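Side-chain contacts in TCR alpha chain (Gallus gallus, PDB 6LIR), which pairs with the TCR beta chain to form the chicken alpha-beta T-cell receptor, which probably recognises antigen presented by MHC molecules: residues I16-S21 and A83-A88; W32-P37 and A42-A47; A88-G91 and K96-F99. One frame throughout, in Å; residues are numbered along the deposited sequence.

Contact 1: residues I16-S21 and A83-A88; sequences INITCS and AVYYCA
Tyr85 and Ile18 meet across the interior between two beta sheets, and two residues further along both strands Cys20 and Cys87 are joined by a disulfide. Tyr85 meets Ile18 at the root of its side chain. Its CB lies 3.9 Å from Ile18 CD1, its CG 3.8 Å from the same methyl, and its CD1 again 3.9 Å from it. Ile18 CD1 is thus shared by the first atoms of the tyrosine and lies off-centre against the ring, 4.2 Å from its centroid, in a CH-pi contact. The two side chains cross at about a right angle. Beyond Tyr85 CD1 the ring leaves the isoleucine, and its tip is held elsewhere: Tyr85 OH is hydrogen-bonded to the backbone oxygen of Asp81, four residues earlier, and to Arg34 NH1. The bond to Asp81 makes a tyrosine corner, which fixes the rotation of the phenol and ties strand 84-90 to the turn before it.

The disulfide is the covalent half of the contact, with SG of Cys20 2.0 Å from SG of Cys87 and a dihedral of 70° about the S-S bond. The two sulfurs reach each other by different torsions, Cys20 SG anti to its own backbone N (chi1 174°) and Cys87 SG between backbone N and carbonyl carbon (chi1 62°). Trp32 packs on both cysteines and on Ile18. Strand 16-21 is an edge strand of its sheet, bonded to strand 69-74; strand 84-90 runs between strands 29-35 and 97-108, so the disulfide pins the two layers of the immunoglobulin sandwich together.

Contact 2: residues W32-P37 and A42-A47; sequences WYRQLP and AFLVSA
Phe43 turns its edge to a face of the Tyr33 ring, the planes inclined at 70° and the centroids 5.7 Å apart, an edge-to-face aromatic pair. Phe43 CD1, carried over the tyrosine because CG is anti to the backbone N (chi1 178°), lies 4.0 Å from Tyr33 CZ. Val45 N sits over the centre of one face of the phenylalanine ring, and Ser46 CB lies in plane at its edge. Nearer the backbone, Tyr33 CE2 rests 3.8 Å from Phe43 CB.

On the face that bears Arg34, Leu44 brings two methyls. Its CD1 meets Arg34 CB at 3.8 Å, while CD2 lies 3.8 Å from Arg34 CG where the side chains cross at about a right angle. The guanidinium beyond forms a salt bridge with Asp81.

Four backbone hydrogen bonds join the strands: Arg34 and Ala42 bond both ways, the shorter running from Ala42 N to Arg34 O (2.7 Å), while Trp32 N donates to Val45 O and Trp32 O accepts from Leu44 N. Trp32 pairs with Val45 but Tyr33 with Phe43, leaving Leu44 as the extra residue of a beta bulge. Tyr33 OH is hydrogen-bonded to Leu99 N of the TCR beta chain, and Tyr33 and Phe43 both pack on its Pro98. This is the C-C' hairpin of a V-set immunoglobulin domain, its aromatic face turned to the partner V domain.

Contact 3: residues A88-G91 and K96-F99; sequences AVRG and KLTF
Val89 and Thr98 form the hydrogen-bonded pair at the centre of this antiparallel hairpin, with Val89 N donating to Thr98 O (3.0 Å) and Thr98 N to Val89 O (2.9 Å). Thr98 N approaches in the carbonyl plane of Val89, whereas Val89 N is tilted 29° from that of Thr98. Past this pair a water carries the link on toward the hairpin tip, accepting from Gly91 N and donating to Lys96 O.

Apolar contacts gather on the face that bears Ala88, Leu97 and Phe99. Ala88 CB sits over a face of the Phe99 ring, offset toward the rim and 3.8 Å from the centroid, in a CH-pi contact. The same methyl also reaches Leu97 CG at 3.8 Å, so it touches both the leucine and the phenylalanine.

A charged group packs on a methyl beside them. Leu97 CD1 lies over the centre of one face of the Arg90 guanidinium, 3.6 Å from CZ, and Arg90 NH2 comes within 3.4 Å of Leu97 CB. The arginine chain bends at chi3 (-69°), which folds the guanidinium back over the leucine. With an alanine here the flat group over Leu97 CD1 is lost, which would probably open a gap beside that methyl and leave the leucine freer to turn.

Across the interface, Lys96 NZ forms a salt bridge with Asp56 of the TCR beta chain, and the Phe99 ring makes an edge-to-face pair with its Tyr32. The arrangement is that of the F-G hairpin of a V domain: the base of the CDR3 loop, closed by the phenylalanine that opens the Phe-Gly-x-Gly motif of the joining segment.

Strand 84-90 is common ground: it carries one side of contact 1 and contact 3, which share Ala88, and borders strand 29-35 of contact 2. Probable hydrogen bonds from Tyr33 N to Tyr86 O (2.7 Å) and from Gln35 N to Val84 O (2.8 Å) tie contacts 1 and 2, whose centres are about 9 Å apart. Contact 3 is about 14 Å from each, centre to centre. It meets contact 2 where Tyr33 CD1 touches Phe99 CE1 at 3.8 Å, joining their aromatic groups. Contact 1 lies inside the sandwich; contacts 2 and 3 contribute side chains to the interface with the TCR beta chain, and contact 3 leads into the probable antigen-reading loop.

Contact 1: residues I16-S21 and A83-A88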
loop_
_atom_site.group_PDB
_atom_site.type_symbol
_atom_site.label_atom_id
_atom_site.label_comp_id
_atom_site.label_asym_id
_atom_site.label_seq_id
_atom_site.Cartn_x
_atom_site.Cartn_y
_atom_site.Cartn_z
ATOM N N ILE A 16 -7.676 -12.304 15.751
ATOM C CA ILE A 16 -6.984 -11.207 16.419
ATOM C C ILE A 16 -7.964 -10.073 16.692
ATOM O O ILE A 16 -8.874 -9.797 15.902
ATOM C CB ILE A 16 -5.773 -10.710 15.599
ATOM C CG1 ILE A 16 -4.938 -9.731 16.434
ATOM C CG2 ILE A 16 -6.224 -10.084 14.281
ATOM C CD1 ILE A 16 -3.619 -9.348 15.812
ATOM N N ASN A 17 -7.749 -9.416 17.826
ATOM C CA ASN A 17 -8.564 -8.312 18.305
ATOM C C ASN A 17 -7.861 -6.991 18.014
ATOM O O ASN A 17 -6.674 -6.834 18.317
ATOM C CB ASN A 17 -8.819 -8.460 19.805
ATOM C CG ASN A 17 -10.014 -7.660 20.276
ATOM O OD1 ASN A 17 -11.076 -7.679 19.652
ATOM N ND2 ASN A 17 -9.846 -6.948 21.381
ATOM N N ILE A 18 -8.590 -6.040 17.442
ATOM C CA ILE A 18 -8.052 -4.712 17.167
ATOM C C ILE A 18 -8.859 -3.729 18.009
ATOM O O ILE A 18 -10.074 -3.587 17.821
ATOM C CB ILE A 18 -8.113 -4.357 15.675
ATOM C CG1 ILE A 18 -7.397 -5.426 14.844
ATOM C CG2 ILE A 18 -7.477 -2.995 15.415
ATOM C CD1 ILE A 18 -7.310 -5.086 13.373
ATOM N N THR A 19 -8.194 -3.085 18.967
ATOM C CA THR A 19 -8.854 -2.207 19.922
ATOM C C THR A 19 -8.930 -0.773 19.412
ATOM O O THR A 19 -8.206 -0.363 18.502
ATOM C CB THR A 19 -8.129 -2.221 21.271
ATOM O OG1 THR A 19 -6.798 -1.719 21.103
ATOM C CG2 THR A 19 -8.070 -3.634 21.843
ATOM N N CYS A 20 -9.780 0.009 20.068
ATOM C CA CYS A 20 -9.939 1.427 19.772
ATOM C C CYS A 20 -10.452 2.083 21.043
ATOM O O CYS A 20 -11.494 1.681 21.566
ATOM C CB CYS A 20 -10.900 1.657 18.601
ATOM S SG CYS A 20 -11.295 3.391 18.261
ATOM N N SER A 21 -9.702 3.057 21.554
ATOM C CA SER A 21 -9.974 3.690 22.835
ATOM C C SER A 21 -10.131 5.192 22.638
ATOM O O SER A 21 -9.264 5.837 22.039
ATOM C CB SER A 21 -8.844 3.391 23.825
ATOM O OG SER A 21 -8.897 4.256 24.943
ATOM N N ALA A 83 -4.103 -5.167 6.336
ATOM C CA ALA A 83 -4.454 -3.803 5.967
ATOM C C ALA A 83 -4.286 -2.922 7.193
ATOM O O ALA A 83 -3.951 -3.394 8.284
ATOM C CB ALA A 83 -5.887 -3.717 5.428
ATOM N N VAL A 84 -4.548 -1.637 7.007
ATOM C CA VAL A 84 -4.577 -0.680 8.100
ATOM C C VAL A 84 -6.037 -0.498 8.471
ATOM O O VAL A 84 -6.855 -0.096 7.634
ATOM C CB VAL A 84 -3.924 0.654 7.707
ATOM C CG1 VAL A 84 -4.062 1.664 8.842
ATOM C CG2 VAL A 84 -2.459 0.440 7.351
ATOM N N TYR A 85 -6.372 -0.833 9.710
ATOM C CA TYR A 85 -7.746 -0.811 10.187
ATOM C C TYR A 85 -7.983 0.449 11.009
ATOM O O TYR A 85 -7.250 0.720 11.965
ATOM C CB TYR A 85 -8.047 -2.063 11.010
ATOM C CG TYR A 85 -8.172 -3.308 10.159
ATOM C CD1 TYR A 85 -7.044 -3.976 9.694
ATOM C CD2 TYR A 85 -9.418 -3.810 9.816
ATOM C CE1 TYR A 85 -7.158 -5.112 8.911
ATOM C CE2 TYR A 85 -9.543 -4.941 9.038
ATOM C CZ TYR A 85 -8.411 -5.588 8.589
ATOM O OH TYR A 85 -8.548 -6.713 7.815
ATOM N N TYR A 86 -9.000 1.215 10.623
ATOM C CA TYR A 86 -9.330 2.487 11.249
ATOM C C TYR A 86 -10.665 2.388 11.969
ATOM O O TYR A 86 -11.646 1.886 11.412
ATOM C CB TYR A 86 -9.427 3.612 10.211
ATOM C CG TYR A 86 -8.116 4.097 9.640
ATOM C CD1 TYR A 86 -7.330 5.014 10.328
ATOM C CD2 TYR A 86 -7.678 3.662 8.394
ATOM C CE1 TYR A 86 -6.138 5.472 9.804
ATOM C CE2 TYR A 86 -6.487 4.113 7.860
ATOM C CZ TYR A 86 -5.720 5.016 8.569
ATOM O OH TYR A 86 -4.533 5.466 8.040
ATOM N N CYS A 87 -10.715 2.913 13.185
ATOM C CA CYS A 87 -11.990 3.161 13.834
ATOM C C CYS A 87 -12.311 4.641 13.690
ATOM O O CYS A 87 -11.415 5.486 13.629
ATOM C CB CYS A 87 -11.973 2.764 15.317
ATOM S SG CYS A 87 -10.783 3.684 16.307
ATOM N N ALA A 88 -13.599 4.937 13.583
ATOM C CA ALA A 88 -14.077 6.307 13.459
ATOM C C ALA A 88 -15.320 6.443 14.322
ATOM O O ALA A 88 -16.247 5.636 14.199
ATOM C CB ALA A 88 -14.390 6.661 12.000
#

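Contact 2: residues W32-P37 and A42-A47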
loop_
_atom_site.group_PDB
_atom_site.type_symbol
_atom_site.label_atom_id
_atom_site.label_comp_id
_atom_site.label_asym_id
_atom_site.label_seq_id
_atom_site.Cartn_x
_atom_site.Cartn_y
_atom_site.Cartn_z
ATOM N N TRP A 32 -15.908 1.230 11.486
ATOM C CA TRP A 32 -14.578 0.704 11.258
ATOM C C TRP A 32 -14.351 0.619 9.760
ATOM O O TRP A 32 -15.260 0.264 9.001
ATOM C CB TRP A 32 -14.396 -0.676 11.894
ATOM C CG TRP A 32 -14.101 -0.635 13.359
ATOM C CD1 TRP A 32 -15.002 -0.486 14.374
ATOM C CD2 TRP A 32 -12.815 -0.750 13.978
ATOM N NE1 TRP A 32 -14.357 -0.504 15.588
ATOM C CE2 TRP A 32 -13.014 -0.667 15.373
ATOM C CE3 TRP A 32 -11.516 -0.924 13.490
ATOM C CZ2 TRP A 32 -11.963 -0.751 16.285
ATOM C CZ3 TRP A 32 -10.470 -1.005 14.398
ATOM C CH2 TRP A 32 -10.702 -0.919 15.781
ATOM N N TYR A 33 -13.133 0.953 9.352
ATOM C CA TYR A 33 -12.719 0.930 7.962
ATOM C C TYR A 33 -11.401 0.181 7.873
ATOM O O TYR A 33 -10.686 0.020 8.866
ATOM C CB TYR A 33 -12.544 2.350 7.392
ATOM C CG TYR A 33 -13.812 3.172 7.301
ATOM C CD1 TYR A 33 -14.374 3.754 8.432
ATOM C CD2 TYR A 33 -14.431 3.388 6.077
ATOM C CE1 TYR A 33 -15.531 4.512 8.347
ATOM C CE2 TYR A 33 -15.586 4.142 5.979
ATOM C CZ TYR A 33 -16.131 4.704 7.117
ATOM O OH TYR A 33 -17.281 5.454 7.016
ATOM N N ARG A 34 -11.078 -0.279 6.670
ATOM C CA ARG A 34 -9.776 -0.871 6.430
ATOM C C ARG A 34 -9.243 -0.364 5.101
ATOM O O ARG A 34 -9.993 -0.202 4.132
ATOM C CB ARG A 34 -9.824 -2.408 6.478
ATOM C CG ARG A 34 -10.335 -3.109 5.242
ATOM C CD ARG A 34 -10.104 -4.604 5.386
ATOM N NE ARG A 34 -10.809 -5.376 4.369
ATOM C CZ ARG A 34 -10.807 -6.704 4.312
ATOM N NH1 ARG A 34 -10.139 -7.411 5.219
ATOM N NH2 ARG A 34 -11.479 -7.324 3.353
ATOM N N GLN A 35 -7.956 -0.072 5.080
ATOM C CA GLN A 35 -7.290 0.474 3.907
ATOM C C GLN A 35 -6.285 -0.562 3.422
ATOM O O GLN A 35 -5.232 -0.760 4.038
ATOM C CB GLN A 35 -6.611 1.805 4.199
ATOM C CG GLN A 35 -5.843 2.323 2.995
ATOM C CD GLN A 35 -4.785 3.346 3.347
ATOM O OE1 GLN A 35 -3.834 3.543 2.595
ATOM N NE2 GLN A 35 -4.953 4.015 4.484
ATOM N N LEU A 36 -6.638 -1.243 2.356
ATOM C CA LEU A 36 -5.782 -2.205 1.691
ATOM C C LEU A 36 -4.726 -1.480 0.855
ATOM O O LEU A 36 -4.946 -0.348 0.414
ATOM C CB LEU A 36 -6.620 -3.111 0.796
ATOM C CG LEU A 36 -7.613 -4.045 1.489
ATOM C CD1 LEU A 36 -8.684 -4.485 0.506
ATOM C CD2 LEU A 36 -6.906 -5.262 2.084
ATOM N N PRO A 37 -3.558 -2.094 0.663
ATOM C CA PRO A 37 -2.512 -1.467 -0.154
ATOM C C PRO A 37 -3.025 -1.103 -1.541
ATOM O O PRO A 37 -3.713 -1.889 -2.199
ATOM C CB PRO A 37 -1.421 -2.545 -0.216
ATOM C CG PRO A 37 -1.614 -3.336 1.028
ATOM C CD PRO A 37 -3.099 -3.358 1.269
ATOM N N ALA A 42 -11.964 1.524 3.302
ATOM C CA ALA A 42 -13.213 0.908 2.881
ATOM C C ALA A 42 -14.036 0.519 4.101
ATOM O O ALA A 42 -13.512 -0.058 5.060
ATOM C CB ALA A 42 -12.949 -0.326 2.005
ATOM N N PHE A 43 -15.337 0.804 4.026
ATOM C CA PHE A 43 -16.256 0.581 5.134
ATOM C C PHE A 43 -16.389 -0.905 5.455
ATOM O O PHE A 43 -16.503 -1.742 4.556
ATOM C CB PHE A 43 -17.628 1.172 4.802
ATOM C CG PHE A 43 -18.666 0.939 5.866
ATOM C CD1 PHE A 43 -18.614 1.625 7.069
ATOM C CD2 PHE A 43 -19.696 0.033 5.661
ATOM C CE1 PHE A 43 -19.566 1.407 8.050
ATOM C CE2 PHE A 43 -20.651 -0.190 6.637
ATOM C CZ PHE A 43 -20.588 0.498 7.831
ATOM N N LEU A 44 -16.351 -1.235 6.746
ATOM C CA LEU A 44 -16.525 -2.612 7.195
ATOM C C LEU A 44 -17.808 -2.828 7.979
ATOM O O LEU A 44 -18.598 -3.716 7.637
ATOM C CB LEU A 44 -15.333 -3.046 8.062
ATOM C CG LEU A 44 -13.932 -3.036 7.453
ATOM C CD1 LEU A 44 -12.915 -3.493 8.488
ATOM C CD2 LEU A 44 -13.876 -3.908 6.210
ATOM N N VAL A 45 -18.048 -2.037 9.025
ATOM C CA VAL A 45 -19.207 -2.239 9.887
ATOM C C VAL A 45 -19.459 -0.956 10.666
ATOM O O VAL A 45 -18.550 -0.151 10.884
ATOM C CB VAL A 45 -18.978 -3.454 10.826
ATOM C CG1 VAL A 45 -17.859 -3.163 11.814
ATOM C CG2 VAL A 45 -20.260 -3.856 11.545
ATOM N N SER A 46 -20.696 -0.777 11.116
ATOM C CA SER A 46 -21.071 0.348 11.957
ATOM C C SER A 46 -22.050 -0.130 13.016
ATOM O O SER A 46 -22.930 -0.946 12.730
ATOM C CB SER A 46 -21.707 1.477 11.143
ATOM O OG SER A 46 -22.430 2.345 11.994
ATOM N N ALA A 47 -21.905 0.394 14.232
ATOM C CA ALA A 47 -22.802 0.035 15.322
ATOM C C ALA A 47 -22.952 1.213 16.272
ATOM O O ALA A 47 -22.100 2.102 16.338
ATOM C CB ALA A 47 -22.304 -1.193 16.091
#

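Contact 3: residues A88-G91 and K96-F99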
loop_
_atom_site.group_PDB
_atom_site.type_symbol
_atom_site.label_atom_id
_atom_site.label_comp_id
_atom_site.label_asym_id
_atom_site.label_seq_id
_atom_site.Cartn_x
_atom_site.Cartn_y
_atom_site.Cartn_z
ATOM N N ALA A 88 -13.599 4.937 13.583
ATOM C CA ALA A 88 -14.077 6.307 13.459
ATOM C C ALA A 88 -15.320 6.443 14.322
ATOM O O ALA A 88 -16.247 5.636 14.199
ATOM C CB ALA A 88 -14.390 6.661 12.000
ATOM N N VAL A 89 -15.332 7.441 15.204
ATOM C CA VAL A 89 -16.413 7.584 16.169
ATOM C C VAL A 89 -17.057 8.954 16.009
ATOM O O VAL A 89 -16.433 9.918 15.555
ATOM C CB VAL A 89 -15.915 7.384 17.619
ATOM C CG1 VAL A 89 -15.160 6.065 17.748
ATOM C CG2 VAL A 89 -15.033 8.543 18.049
ATOM N N ARG A 90 -18.319 9.032 16.412
ATOM C CA ARG A 90 -19.087 10.267 16.389
ATOM C C ARG A 90 -19.628 10.518 17.783
ATOM O O ARG A 90 -20.232 9.627 18.386
ATOM C CB ARG A 90 -20.228 10.212 15.368
ATOM C CG ARG A 90 -20.210 11.366 14.383
ATOM C CD ARG A 90 -21.437 11.357 13.486
ATOM N NE ARG A 90 -21.414 10.237 12.552
ATOM C CZ ARG A 90 -20.828 10.272 11.357
ATOM N NH1 ARG A 90 -20.850 9.204 10.573
ATOM N NH2 ARG A 90 -20.213 11.375 10.952
ATOM N N GLY A 91 -19.408 11.733 18.288
ATOM C CA GLY A 91 -19.886 12.084 19.614
ATOM C C GLY A 91 -21.383 12.309 19.649
ATOM O O GLY A 91 -22.010 12.182 20.704
ATOM N N LYS A 96 -18.942 15.911 14.239
ATOM C CA LYS A 96 -17.862 15.441 13.392
ATOM C C LYS A 96 -17.502 13.981 13.630
ATOM O O LYS A 96 -17.527 13.486 14.761
ATOM C CB LYS A 96 -16.647 16.298 13.645
ATOM C CG LYS A 96 -15.636 16.259 12.579
ATOM C CD LYS A 96 -14.360 16.620 13.262
ATOM C CE LYS A 96 -13.585 17.686 12.549
ATOM N NZ LYS A 96 -12.359 18.003 13.365
ATOM N N LEU A 97 -17.166 13.294 12.542
ATOM C CA LEU A 97 -16.567 11.975 12.630
ATOM C C LEU A 97 -15.079 12.144 12.910
ATOM O O LEU A 97 -14.408 12.947 12.254
ATOM C CB LEU A 97 -16.799 11.214 11.324
ATOM C CG LEU A 97 -16.493 9.721 11.242
ATOM C CD1 LEU A 97 -17.527 8.923 12.016
ATOM C CD2 LEU A 97 -16.449 9.269 9.784
ATOM N N THR A 98 -14.561 11.398 13.884
ATOM C CA THR A 98 -13.153 11.485 14.249
ATOM C C THR A 98 -12.514 10.115 14.079
ATOM O O THR A 98 -12.952 9.141 14.704
ATOM C CB THR A 98 -12.980 11.988 15.684
ATOM O OG1 THR A 98 -13.622 13.263 15.823
ATOM C CG2 THR A 98 -11.508 12.139 16.015
ATOM N N PHE A 99 -11.470 10.050 13.260
ATOM C CA PHE A 99 -10.801 8.800 12.936
ATOM C C PHE A 99 -9.686 8.492 13.922
ATOM O O PHE A 99 -9.011 9.388 14.435
ATOM C CB PHE A 99 -10.216 8.850 11.523
ATOM C CG PHE A 99 -11.211 8.540 10.450
ATOM C CD1 PHE A 99 -11.417 7.233 10.038
ATOM C CD2 PHE A 99 -11.940 9.554 9.850
ATOM C CE1 PHE A 99 -12.336 6.943 9.050
ATOM C CE2 PHE A 99 -12.859 9.272 8.857
ATOM C CZ PHE A 99 -13.058 7.964 8.457
HETATM O O HOH W 1 -18.033 14.034 17.490
#